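Local coordinates for dual specificity protein phosphatase 12 (Homo sapiens, PDB 4KI9) that removes phosphate from phosphotyrosine and from phosphoserine or phosphothreonine of proteins, the chain here being its catalytic domain, at residues Leu2-Gln5 with Tyr9-Gly12; Arg95-Ile100 with Ala126-Gly131; Ile99-Leu104 with Glu117-Leu122; Phe103-Asp108 with Leu138-Gly143. The protein carries 2 engineered substitutions. All coordinates share one frame; numbering follows the deposited sequence.

Contact 1 (Leu2-Gln5 with Tyr9-Gly12); sequences LEVQ and YFGG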
loop_
_atom_site.group_PDB
_atom_site.type_symbol
_atom_site.label_atom_id
_atom_site.label_comp_id
_atom_site.label_asym_id
_atom_site.label_seq_id
_atom_site.Cartn_x
_atom_site.Cartn_y
_atom_site.Cartn_z
ATOM N N LEU A 2 -0.139 12.113 5.554
ATOM C CA LEU A 2 -1.579 12.351 5.551
ATOM C C LEU A 2 -2.326 11.202 6.213
ATOM O O LEU A 2 -2.046 10.028 5.947
ATOM C CB LEU A 2 -2.063 12.518 4.107
ATOM C CG LEU A 2 -3.304 13.370 3.851
ATOM C CD1 LEU A 2 -3.191 14.041 2.499
ATOM C CD2 LEU A 2 -4.560 12.519 3.914
ATOM N N GLU A 3 -3.292 11.535 7.060
ATOM C CA GLU A 3 -4.041 10.522 7.802
ATOM C C GLU A 3 -5.237 9.985 7.015
ATOM O O GLU A 3 -6.098 10.754 6.609
ATOM C CB GLU A 3 -4.522 11.106 9.123
ATOM C CG GLU A 3 -5.348 10.148 9.956
ATOM C CD GLU A 3 -5.504 10.628 11.382
ATOM O OE1 GLU A 3 -6.072 9.885 12.209
ATOM O OE2 GLU A 3 -5.048 11.750 11.674
ATOM N N VAL A 4 -5.290 8.670 6.816
ATOM C CA VAL A 4 -6.338 8.036 6.013
ATOM C C VAL A 4 -7.529 7.694 6.892
ATOM O O VAL A 4 -8.686 7.789 6.478
ATOM C CB VAL A 4 -5.843 6.716 5.373
ATOM C CG1 VAL A 4 -6.939 6.099 4.511
ATOM C CG2 VAL A 4 -4.601 6.953 4.552
ATOM N N GLN A 5 -7.216 7.269 8.108
ATOM C CA GLN A 5 -8.197 6.964 9.134
ATOM C C GLN A 5 -7.384 6.890 10.421
ATOM O O GLN A 5 -6.160 6.957 10.360
ATOM C CB GLN A 5 -8.932 5.659 8.811
ATOM C CG GLN A 5 -8.055 4.453 8.534
ATOM C CD GLN A 5 -8.848 3.312 7.928
ATOM O OE1 GLN A 5 -9.671 3.525 7.040
ATOM N NE2 GLN A 5 -8.632 2.102 8.428
ATOM N N TYR A 9 -1.540 6.226 8.243
ATOM C CA TYR A 9 -1.011 7.384 7.532
ATOM C C TYR A 9 -0.297 6.952 6.259
ATOM O O TYR A 9 0.199 5.827 6.171
ATOM C CB TYR A 9 -0.023 8.148 8.429
ATOM C CG TYR A 9 -0.599 8.676 9.737
ATOM C CD1 TYR A 9 -0.799 7.838 10.834
ATOM C CD2 TYR A 9 -0.921 10.023 9.877
ATOM C CE1 TYR A 9 -1.317 8.326 12.031
ATOM C CE2 TYR A 9 -1.442 10.518 11.058
ATOM C CZ TYR A 9 -1.637 9.674 12.130
ATOM O OH TYR A 9 -2.147 10.186 13.299
ATOM N N PHE A 10 -0.250 7.839 5.265
ATOM C CA PHE A 10 0.586 7.604 4.098
ATOM C C PHE A 10 1.280 8.889 3.659
ATOM O O PHE A 10 0.825 9.988 3.975
ATOM C CB PHE A 10 -0.194 6.953 2.946
ATOM C CG PHE A 10 -0.986 7.923 2.103
ATOM C CD1 PHE A 10 -2.255 8.318 2.487
ATOM C CD2 PHE A 10 -0.472 8.411 0.909
ATOM C CE1 PHE A 10 -2.994 9.203 1.708
ATOM C CE2 PHE A 10 -1.207 9.303 0.125
ATOM C CZ PHE A 10 -2.467 9.694 0.526
ATOM N N GLY A 11 2.395 8.751 2.953
ATOM C CA GLY A 11 3.156 9.915 2.527
ATOM C C GLY A 11 4.324 9.526 1.649
ATOM O O GLY A 11 4.425 8.378 1.219
ATOM N N GLY A 12 5.199 10.486 1.372
ATOM C CA GLY A 12 6.357 10.245 0.534
ATOM C C GLY A 12 7.643 10.186 1.334
ATOM O O GLY A 12 7.619 9.970 2.541
#
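Val4 and Phe10 make the tight spot of this hairpin: the methyl CG2 of Val4 comes in at the edge of the ring, near its plane, 3.4 Å from CD1 of Phe10. To meet the methyl, Phe10 holds CG between its own backbone N and carbonyl carbon (chi1 82°), which brings the ring beside strand 2-5. Leu2 joins on the same face with its CB, 4.2 Å from CE1 of Phe10. The backbones are tied by a hydrogen-bonded antiparallel pair, Leu2 N to Phe10 O at 2.8 Å and Phe10 N to Leu2 O at 2.9 Å, both close to straight.

Glu3 and Tyr9, a non-hydrogen-bonded pair, occupy the other, looser face. CG of the extended Glu3 chain lies over one face of the Tyr9 ring, Glu3 CB is 3.7 Å from Tyr9 CE2, and the carboxylate plane is turned 36° from the ring. Glu3 is exposed, and its OE2 stays 3.7 Å from Tyr9 OH.

A classic bulge at Val4 and Gln5, both facing Leu8, breaks the edge strand. Strand 8-11 continues the sheet to strand 84-88 through Tyr9 and Gly11, while Phe10 packs against Val97 and Ile100 of helix 95-108 and Leu119 of helix 112-122.

Contact 2 (Arg95-Ile100 with Ala126-Gly131); sequences RSVAII and AKMNEG. With PO4 (phosphate ion), chain B.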
loop_
_atom_site.group_PDB
_atom_site.type_symbol
_atom_site.label_atom_id
_atom_site.label_comp_id
_atom_site.label_asym_id
_atom_site.label_seq_id
_atom_site.Cartn_x
_atom_site.Cartn_y
_atom_site.Cartn_z
ATOM N N ARG A 95 2.863 4.259 -5.507
ATOM C CA ARG A 95 3.106 2.983 -4.820
ATOM C C ARG A 95 2.422 2.894 -3.445
ATOM O O ARG A 95 1.749 1.909 -3.126
ATOM C CB ARG A 95 4.607 2.726 -4.692
ATOM C CG ARG A 95 5.305 2.333 -6.002
ATOM C CD ARG A 95 6.837 2.405 -5.865
ATOM N NE ARG A 95 7.317 3.785 -5.878
ATOM C CZ ARG A 95 8.596 4.143 -5.976
ATOM N NH1 ARG A 95 9.541 3.220 -6.079
ATOM N NH2 ARG A 95 8.929 5.433 -5.986
ATOM N N SER A 96 2.585 3.928 -2.630
ATOM C CA SER A 96 1.994 3.924 -1.297
ATOM C C SER A 96 0.473 4.039 -1.408
ATOM O O SER A 96 -0.265 3.402 -0.664
ATOM C CB SER A 96 2.563 5.081 -0.488
ATOM O OG SER A 96 2.410 6.288 -1.216
ATOM N N VAL A 97 0.012 4.850 -2.358
ATOM C CA VAL A 97 -1.411 4.991 -2.641
ATOM C C VAL A 97 -2.072 3.661 -3.025
ATOM O O VAL A 97 -3.152 3.341 -2.540
ATOM C CB VAL A 97 -1.647 6.050 -3.756
ATOM C CG1 VAL A 97 -3.073 5.999 -4.254
ATOM C CG2 VAL A 97 -1.313 7.445 -3.228
ATOM N N ALA A 98 -1.419 2.885 -3.888
ATOM C CA ALA A 98 -1.915 1.551 -4.238
ATOM C C ALA A 98 -2.032 0.626 -3.012
ATOM O O ALA A 98 -3.031 -0.089 -2.839
ATOM C CB ALA A 98 -1.025 0.918 -5.303
ATOM N N ILE A 99 -1.019 0.648 -2.154
ATOM C CA ILE A 99 -1.038 -0.203 -0.961
ATOM C C ILE A 99 -2.175 0.189 -0.024
ATOM O O ILE A 99 -2.899 -0.668 0.481
ATOM C CB ILE A 99 0.306 -0.146 -0.190
ATOM C CG1 ILE A 99 1.435 -0.742 -1.032
ATOM C CG2 ILE A 99 0.212 -0.881 1.147
ATOM C CD1 ILE A 99 1.176 -2.164 -1.521
ATOM N N ILE A 100 -2.321 1.483 0.231
ATOM C CA ILE A 100 -3.413 1.947 1.091
ATOM C C ILE A 100 -4.765 1.535 0.518
ATOM O O ILE A 100 -5.635 1.036 1.239
ATOM C CB ILE A 100 -3.381 3.479 1.256
ATOM C CG1 ILE A 100 -2.136 3.889 2.033
ATOM C CG2 ILE A 100 -4.630 3.966 1.991
ATOM C CD1 ILE A 100 -2.146 3.381 3.470
ATOM N N ALA A 126 -3.167 12.267 -5.405
ATOM C CA ALA A 126 -2.978 10.820 -5.452
ATOM C C ALA A 126 -3.304 10.319 -6.851
ATOM O O ALA A 126 -4.358 10.626 -7.403
ATOM C CB ALA A 126 -3.836 10.113 -4.407
ATOM N N LYS A 127 -2.379 9.566 -7.428
ATOM C CA LYS A 127 -2.522 9.084 -8.791
ATOM C C LYS A 127 -1.615 7.876 -8.971
ATOM O O LYS A 127 -0.443 8.018 -9.328
ATOM C CB LYS A 127 -2.130 10.197 -9.771
ATOM C CG LYS A 127 -2.262 9.845 -11.249
ATOM C CD LYS A 127 -1.863 11.039 -12.109
ATOM C CE LYS A 127 -1.611 10.650 -13.559
ATOM N NZ LYS A 127 -0.564 11.516 -14.193
ATOM N N MET A 128 -2.133 6.685 -8.688
ATOM C CA MET A 128 -1.331 5.484 -8.875
ATOM C C MET A 128 -1.204 5.259 -10.367
ATOM O O MET A 128 -2.093 5.635 -11.118
ATOM C CB MET A 128 -1.969 4.272 -8.190
ATOM C CG MET A 128 -3.230 3.757 -8.862
ATOM S SD MET A 128 -3.933 2.350 -7.981
ATOM C CE MET A 128 -4.568 3.165 -6.522
ATOM N N ASN A 129 -0.099 4.667 -10.799
ATOM C CA ASN A 129 0.073 4.370 -12.210
ATOM C C ASN A 129 -0.985 3.382 -12.690
ATOM O O ASN A 129 -1.630 2.694 -11.898
ATOM C CB ASN A 129 1.515 3.930 -12.550
ATOM C CG ASN A 129 1.831 2.499 -12.128
ATOM O OD1 ASN A 129 1.223 1.549 -12.616
ATOM N ND2 ASN A 129 2.828 2.340 -11.246
ATOM N N GLU A 130 -1.157 3.334 -13.997
ATOM C CA GLU A 130 -2.244 2.607 -14.618
ATOM C C GLU A 130 -2.139 1.108 -14.419
ATOM O O GLU A 130 -3.155 0.417 -14.348
ATOM C CB GLU A 130 -2.296 2.950 -16.116
ATOM C CG GLU A 130 -0.953 2.796 -16.861
ATOM C CD GLU A 130 0.068 3.913 -16.571
ATOM O OE1 GLU A 130 1.145 3.913 -17.210
ATOM O OE2 GLU A 130 -0.193 4.783 -15.706
ATOM N N GLY A 131 -0.909 0.610 -14.352
ATOM C CA GLY A 131 -0.659 -0.780 -14.004
ATOM C C GLY A 131 -1.176 -1.152 -12.618
ATOM O O GLY A 131 -1.768 -2.218 -12.435
HETATM P P PO4 B . 5.522 7.026 -5.829
HETATM O O1 PO4 B . 6.930 7.273 -5.341
HETATM O O2 PO4 B . 5.341 5.566 -6.152
HETATM O O3 PO4 B . 4.516 7.486 -4.804
HETATM O O4 PO4 B . 5.306 7.794 -7.116
#
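Val97 is the bump that the loop before helix 130-141 closes over. Its two methyls part the work: CG2 sits 3.9 Å from the CB of Ala126, and CG1, anti to the backbone N (chi1 168°), meets the CE methyl of Met128 at 3.9 Å. Ala126 CB is a small knob that comes against both branches of the valine, nearer to CG2 than to CG1.

Met128 supplies the longer probe. Its CG stands between the backbone N and the carbonyl carbon (chi1 71°), and the chain runs out straight before bending at the last torsion. That bend lays CE against the helix surface, 3.9 Å from the CA of Ala98, where the short alanine side chain lets the methyl come down to the backbone. The sulfur passes beside the same residue, Ala98 CB lying 4.2 Å from Met128 SD. No hydrogen bond crosses between the two segments, which join by van der Waals packing.

At the start of the helix Arg95 turns away from the loop and binds the phosphate edge-on, the phosphorus lying in the guanidinium plane. Oxygen O2 takes both Arg95 N and Arg95 NE, the latter at 2.7 Å, while O1 takes Arg95 NH2 at 2.8 Å. This P-loop arginine shares the ion, probably from the crystallisation liquor, with the backbone nitrogens of Ala91, Val93 and Ser94 and OG of the engineered Ser89, at the predicted nucleophile position.

Helix 112-122 covers Val97 with Tyr116 and Leu119, Phe132 of helix 130-141 lies on Ala98, and helix 68-80 packs against Ile99.

Contact 3 (Ile99-Leu104 with Glu117-Leu122); sequences IITAFL and EKLQIL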
loop_
_atom_site.group_PDB
_atom_site.type_symbol
_atom_site.label_atom_id
_atom_site.label_comp_id
_atom_site.label_asym_id
_atom_site.label_seq_id
_atom_site.Cartn_x
_atom_site.Cartn_y
_atom_site.Cartn_z
ATOM N N ILE A 99 -1.019 0.648 -2.154
ATOM C CA ILE A 99 -1.038 -0.203 -0.961
ATOM C C ILE A 99 -2.175 0.189 -0.024
ATOM O O ILE A 99 -2.899 -0.668 0.481
ATOM C CB ILE A 99 0.306 -0.146 -0.190
ATOM C CG1 ILE A 99 1.435 -0.742 -1.032
ATOM C CG2 ILE A 99 0.212 -0.881 1.147
ATOM C CD1 ILE A 99 1.176 -2.164 -1.521
ATOM N N ILE A 100 -2.321 1.483 0.231
ATOM C CA ILE A 100 -3.413 1.947 1.091
ATOM C C ILE A 100 -4.765 1.535 0.518
ATOM O O ILE A 100 -5.635 1.036 1.239
ATOM C CB ILE A 100 -3.381 3.479 1.256
ATOM C CG1 ILE A 100 -2.136 3.889 2.033
ATOM C CG2 ILE A 100 -4.630 3.966 1.991
ATOM C CD1 ILE A 100 -2.146 3.381 3.470
ATOM N N THR A 101 -4.928 1.738 -0.789
ATOM C CA THR A 101 -6.173 1.382 -1.457
ATOM C C THR A 101 -6.464 -0.107 -1.275
ATOM O O THR A 101 -7.592 -0.490 -0.945
ATOM C CB THR A 101 -6.159 1.765 -2.946
ATOM O OG1 THR A 101 -5.861 3.165 -3.076
ATOM C CG2 THR A 101 -7.533 1.486 -3.598
ATOM N N ALA A 102 -5.438 -0.942 -1.444
ATOM C CA ALA A 102 -5.618 -2.378 -1.287
ATOM C C ALA A 102 -6.070 -2.703 0.135
ATOM O O ALA A 102 -6.935 -3.557 0.356
ATOM C CB ALA A 102 -4.331 -3.125 -1.631
ATOM N N PHE A 103 -5.489 -2.016 1.103
ATOM C CA PHE A 103 -5.867 -2.237 2.500
ATOM C C PHE A 103 -7.326 -1.860 2.758
ATOM O O PHE A 103 -8.069 -2.585 3.420
ATOM C CB PHE A 103 -4.971 -1.407 3.408
ATOM C CG PHE A 103 -5.375 -1.457 4.852
ATOM C CD1 PHE A 103 -4.945 -2.503 5.667
ATOM C CD2 PHE A 103 -6.188 -0.469 5.391
ATOM C CE1 PHE A 103 -5.317 -2.549 6.998
ATOM C CE2 PHE A 103 -6.571 -0.516 6.706
ATOM C CZ PHE A 103 -6.132 -1.556 7.517
ATOM N N LEU A 104 -7.725 -0.706 2.247
ATOM C CA LEU A 104 -9.106 -0.262 2.361
ATOM C C LEU A 104 -10.025 -1.253 1.664
ATOM O O LEU A 104 -11.048 -1.626 2.211
ATOM C CB LEU A 104 -9.279 1.136 1.768
ATOM C CG LEU A 104 -8.598 2.274 2.523
ATOM C CD1 LEU A 104 -8.865 3.617 1.846
ATOM C CD2 LEU A 104 -9.055 2.298 4.001
ATOM N N GLU A 117 -11.518 6.267 -4.603
ATOM C CA GLU A 117 -12.253 7.529 -4.541
ATOM C C GLU A 117 -12.074 8.188 -3.171
ATOM O O GLU A 117 -11.912 9.404 -3.071
ATOM C CB GLU A 117 -13.734 7.283 -4.842
ATOM C CG GLU A 117 -14.649 8.477 -4.666
ATOM C CD GLU A 117 -16.111 8.072 -4.705
ATOM O OE1 GLU A 117 -16.484 7.269 -5.588
ATOM O OE2 GLU A 117 -16.883 8.541 -3.842
ATOM N N LYS A 118 -12.072 7.372 -2.121
ATOM C CA LYS A 118 -11.860 7.865 -0.768
ATOM C C LYS A 118 -10.492 8.511 -0.604
ATOM O O LYS A 118 -10.365 9.560 0.022
ATOM C CB LYS A 118 -12.017 6.738 0.250
ATOM C CG LYS A 118 -13.451 6.419 0.609
ATOM C CD LYS A 118 -13.521 5.286 1.629
ATOM C CE LYS A 118 -14.937 5.121 2.166
ATOM N NZ LYS A 118 -15.151 3.816 2.856
ATOM N N LEU A 119 -9.467 7.877 -1.161
ATOM C CA LEU A 119 -8.114 8.413 -1.083
ATOM C C LEU A 119 -7.964 9.702 -1.875
ATOM O O LEU A 119 -7.259 10.621 -1.456
ATOM C CB LEU A 119 -7.107 7.400 -1.620
ATOM C CG LEU A 119 -6.359 6.559 -0.597
ATOM C CD1 LEU A 119 -5.197 5.864 -1.272
ATOM C CD2 LEU A 119 -5.876 7.435 0.540
ATOM N N GLN A 120 -8.590 9.744 -3.044
ATOM C CA GLN A 120 -8.462 10.905 -3.920
ATOM C C GLN A 120 -9.149 12.132 -3.334
ATOM O O GLN A 120 -8.700 13.256 -3.548
ATOM C CB GLN A 120 -8.965 10.593 -5.333
ATOM C CG GLN A 120 -8.150 9.498 -6.001
ATOM C CD GLN A 120 -8.315 9.466 -7.504
ATOM O OE1 GLN A 120 -7.385 9.781 -8.247
ATOM N NE2 GLN A 120 -9.491 9.062 -7.962
ATOM N N ILE A 121 -10.227 11.911 -2.588
ATOM C CA ILE A 121 -10.858 12.982 -1.827
ATOM C C ILE A 121 -9.851 13.547 -0.830
ATOM O O ILE A 121 -9.702 14.759 -0.700
ATOM C CB ILE A 121 -12.101 12.475 -1.069
ATOM C CG1 ILE A 121 -13.297 12.370 -2.015
ATOM C CG2 ILE A 121 -12.443 13.396 0.091
ATOM C CD1 ILE A 121 -14.561 11.861 -1.344
ATOM N N LEU A 122 -9.143 12.653 -0.148
ATOM C CA LEU A 122 -8.169 13.042 0.868
ATOM C C LEU A 122 -6.945 13.708 0.256
ATOM O O LEU A 122 -6.392 14.658 0.814
ATOM C CB LEU A 122 -7.730 11.823 1.688
ATOM C CG LEU A 122 -8.539 11.556 2.956
ATOM C CD1 LEU A 122 -8.366 12.704 3.939
ATOM C CD2 LEU A 122 -10.014 11.348 2.638
#
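Thr101 OG1 touches CD1 of Leu119 at 3.3 Å, although its hydrogen-bond partner belongs to its own helix: the carbonyl O of Val97, one turn earlier. The hydroxyl is turned that way because OG1 lies beside the backbone N and anti to the carbonyl carbon (chi1 -55°). A buried polar group is thereby satisfied within helix 95-108, and the leucine methyl sits beside the bonded oxygen.

Leu119 is the one side chain of 117-122 that makes close contact here. It points toward the facing helix and splits its two methyls over Ile100. CD1 of Leu119 is 3.8 Å from Ile100 CG2, and Leu119 CD2 and CG lie only slightly farther from the same methyl, so the branched end of the leucine straddles CG2. That methyl is the branch anti to the backbone N of Ile100, and the two side chains cross at about a right angle. CD1 also reaches the beta carbon, 3.9 Å from Ile100 CB, and thus bridges Ile100 and Thr101 on neighbouring positions of the helix.

Beyond the pair, Phe10 of strand 8-11 touches both Ile100 and Leu119, and Phe112, Ala115 and Tyr116 of helix 112-122 touch Thr101. An alanine at Leu119 lacks CG and both methyls and would probably open a gap between the helices, leaving Ile100 CG2 and Thr101 OG1 without this neighbour.

With no hydrogen bond or charge pair between the two segments, they are held by apolar packing, and the polar group among them is paid for locally.

Contact 4 (Phe103-Asp108 with Leu138-Gly143); sequences FLMKTD and LYQAMG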
loop_
_atom_site.group_PDB
_atom_site.type_symbol
_atom_site.label_atom_id
_atom_site.label_comp_id
_atom_site.label_asym_id
_atom_site.label_seq_id
_atom_site.Cartn_x
_atom_site.Cartn_y
_atom_site.Cartn_z
ATOM N N PHE A 103 -5.489 -2.016 1.103
ATOM C CA PHE A 103 -5.867 -2.237 2.500
ATOM C C PHE A 103 -7.326 -1.860 2.758
ATOM O O PHE A 103 -8.069 -2.585 3.420
ATOM C CB PHE A 103 -4.971 -1.407 3.408
ATOM C CG PHE A 103 -5.375 -1.457 4.852
ATOM C CD1 PHE A 103 -4.945 -2.503 5.667
ATOM C CD2 PHE A 103 -6.188 -0.469 5.391
ATOM C CE1 PHE A 103 -5.317 -2.549 6.998
ATOM C CE2 PHE A 103 -6.571 -0.516 6.706
ATOM C CZ PHE A 103 -6.132 -1.556 7.517
ATOM N N LEU A 104 -7.725 -0.706 2.247
ATOM C CA LEU A 104 -9.106 -0.262 2.361
ATOM C C LEU A 104 -10.025 -1.253 1.664
ATOM O O LEU A 104 -11.048 -1.626 2.211
ATOM C CB LEU A 104 -9.279 1.136 1.768
ATOM C CG LEU A 104 -8.598 2.274 2.523
ATOM C CD1 LEU A 104 -8.865 3.617 1.846
ATOM C CD2 LEU A 104 -9.055 2.298 4.001
ATOM N N MET A 105 -9.641 -1.696 0.470
ATOM C CA MET A 105 -10.419 -2.691 -0.262
ATOM C C MET A 105 -10.635 -3.974 0.544
ATOM O O MET A 105 -11.762 -4.446 0.690
ATOM C CB MET A 105 -9.737 -3.034 -1.598
ATOM C CG MET A 105 -9.774 -1.913 -2.638
ATOM S SD MET A 105 -8.752 -2.273 -4.071
ATOM C CE MET A 105 -9.578 -3.726 -4.717
ATOM N N LYS A 106 -9.558 -4.554 1.052
ATOM C CA LYS A 106 -9.659 -5.847 1.722
ATOM C C LYS A 106 -10.353 -5.764 3.078
ATOM O O LYS A 106 -11.228 -6.580 3.371
ATOM C CB LYS A 106 -8.282 -6.511 1.842
ATOM C CG LYS A 106 -8.351 -7.949 2.328
ATOM C CD LYS A 106 -6.995 -8.646 2.277
ATOM C CE LYS A 106 -7.182 -10.147 2.459
ATOM N NZ LYS A 106 -5.964 -10.933 2.132
ATOM N N THR A 107 -9.989 -4.783 3.901
ATOM C CA THR A 107 -10.599 -4.668 5.231
ATOM C C THR A 107 -12.097 -4.359 5.162
ATOM O O THR A 107 -12.900 -4.966 5.873
ATOM C CB THR A 107 -9.895 -3.638 6.138
ATOM O OG1 THR A 107 -9.822 -2.366 5.482
ATOM C CG2 THR A 107 -8.493 -4.106 6.493
ATOM N N ASP A 108 -12.468 -3.433 4.285
ATOM C CA ASP A 108 -13.856 -3.023 4.153
ATOM C C ASP A 108 -14.641 -3.818 3.105
ATOM O O ASP A 108 -15.848 -3.602 2.947
ATOM C CB ASP A 108 -13.939 -1.535 3.799
ATOM C CG ASP A 108 -13.374 -0.641 4.876
ATOM O OD1 ASP A 108 -13.110 0.542 4.582
ATOM O OD2 ASP A 108 -13.180 -1.116 6.011
ATOM N N LEU A 138 -7.833 -6.669 -10.496
ATOM C CA LEU A 138 -7.633 -8.112 -10.416
ATOM C C LEU A 138 -7.777 -8.610 -8.982
ATOM O O LEU A 138 -8.376 -9.648 -8.743
ATOM C CB LEU A 138 -6.256 -8.503 -10.945
ATOM C CG LEU A 138 -5.984 -8.132 -12.408
ATOM C CD1 LEU A 138 -4.728 -8.808 -12.860
ATOM C CD2 LEU A 138 -7.153 -8.506 -13.318
ATOM N N TYR A 139 -7.197 -7.867 -8.042
ATOM C CA TYR A 139 -7.318 -8.144 -6.610
ATOM C C TYR A 139 -8.787 -8.262 -6.179
ATOM O O TYR A 139 -9.161 -9.222 -5.521
ATOM C CB TYR A 139 -6.627 -7.025 -5.830
ATOM C CG TYR A 139 -6.275 -7.305 -4.372
ATOM C CD1 TYR A 139 -5.545 -8.436 -4.008
ATOM C CD2 TYR A 139 -6.605 -6.386 -3.380
ATOM C CE1 TYR A 139 -5.182 -8.664 -2.679
ATOM C CE2 TYR A 139 -6.253 -6.604 -2.045
ATOM C CZ TYR A 139 -5.533 -7.734 -1.709
ATOM O OH TYR A 139 -5.176 -7.951 -0.398
ATOM N N GLN A 140 -9.610 -7.287 -6.555
ATOM C CA GLN A 140 -11.053 -7.346 -6.304
ATOM C C GLN A 140 -11.682 -8.571 -6.986
ATOM O O GLN A 140 -12.406 -9.353 -6.358
ATOM C CB GLN A 140 -11.732 -6.062 -6.804
ATOM C CG GLN A 140 -13.265 -6.059 -6.696
ATOM C CD GLN A 140 -13.882 -4.780 -7.240
ATOM O OE1 GLN A 140 -13.212 -3.751 -7.345
ATOM N NE2 GLN A 140 -15.168 -4.841 -7.592
ATOM N N ALA A 141 -11.393 -8.741 -8.271
ATOM C CA ALA A 141 -11.952 -9.858 -9.029
ATOM C C ALA A 141 -11.605 -11.212 -8.402
ATOM O O ALA A 141 -12.365 -12.164 -8.530
ATOM C CB ALA A 141 -11.493 -9.805 -10.490
ATOM N N MET A 142 -10.464 -11.292 -7.720
ATOM C CA MET A 142 -10.074 -12.519 -7.013
ATOM C C MET A 142 -10.702 -12.645 -5.612
ATOM O O MET A 142 -10.483 -13.626 -4.905
ATOM C CB MET A 142 -8.543 -12.626 -6.919
ATOM C CG MET A 142 -7.834 -12.939 -8.250
ATOM S SD MET A 142 -6.035 -13.187 -8.062
ATOM C CE MET A 142 -5.523 -11.516 -7.685
ATOM N N GLY A 143 -11.481 -11.655 -5.206
ATOM C CA GLY A 143 -12.117 -11.710 -3.903
ATOM C C GLY A 143 -11.309 -11.011 -2.831
ATOM O O GLY A 143 -11.381 -11.376 -1.655
#
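Apolar packing comes first: the CE methyl of Met105 reaches across to 138-143 and lies 3.8 Å from CB of Gln140. The same methyl stands at the edge of the Tyr139 ring, near its plane, 4.2 Å from CD2. A bend at the last torsion of Met105 (chi3 63°) turns CE to this place.

Mixed contacts follow. The extended Lys106 chain passes across the end of Tyr139 at about a right angle, its CD 3.3 Å from the phenol OH. Both polar ends go to Asp69 of helix 68-80, which takes a salt bridge from Lys106 NZ and a hydrogen bond with Tyr139 OH. A methionine in place of Lys106 would probably leave the Asp69 carboxylate without its charged mate, with Tyr139 OH still beside it.

Hydrogen bonds run within the segments. Thr107 OG1 gives one to Phe103 O at 2.7 Å, tilted 30° from the carbonyl plane, while Thr107 N reaches that oxygen from the opposite face.

Helix 130-141 ends in a Schellman motif, with Gly143 at positive phi (94°) and its N bonded to Gln140 O; here two helices of the dual specificity phosphatase domain pack together, away from the annotated sites.

Contacts 2, 3 and 4 all use helix 95-108, taken in order from its phosphate-binding start to its far end; contact 1 joins the edge strand 2-5 to its neighbour 8-11. Contacts 2 and 3 are buried and packed mainly by apolar side chains, although contact 2 also carries the Arg95-phosphate site; they meet where Val97 O lies against Leu119 CD1. Contact 4, between the far ends of helices 95-108 and 130-141, whose start and preceding loop contact 2 uses, is only partly buried and brings in charged and phenolic groups. Contact 1 is a surface contact held by backbone hydrogen bonds, yet its Phe10 reaches inward to Ile100, Val97 and Leu119, joining the hairpin to contacts 2 and 3.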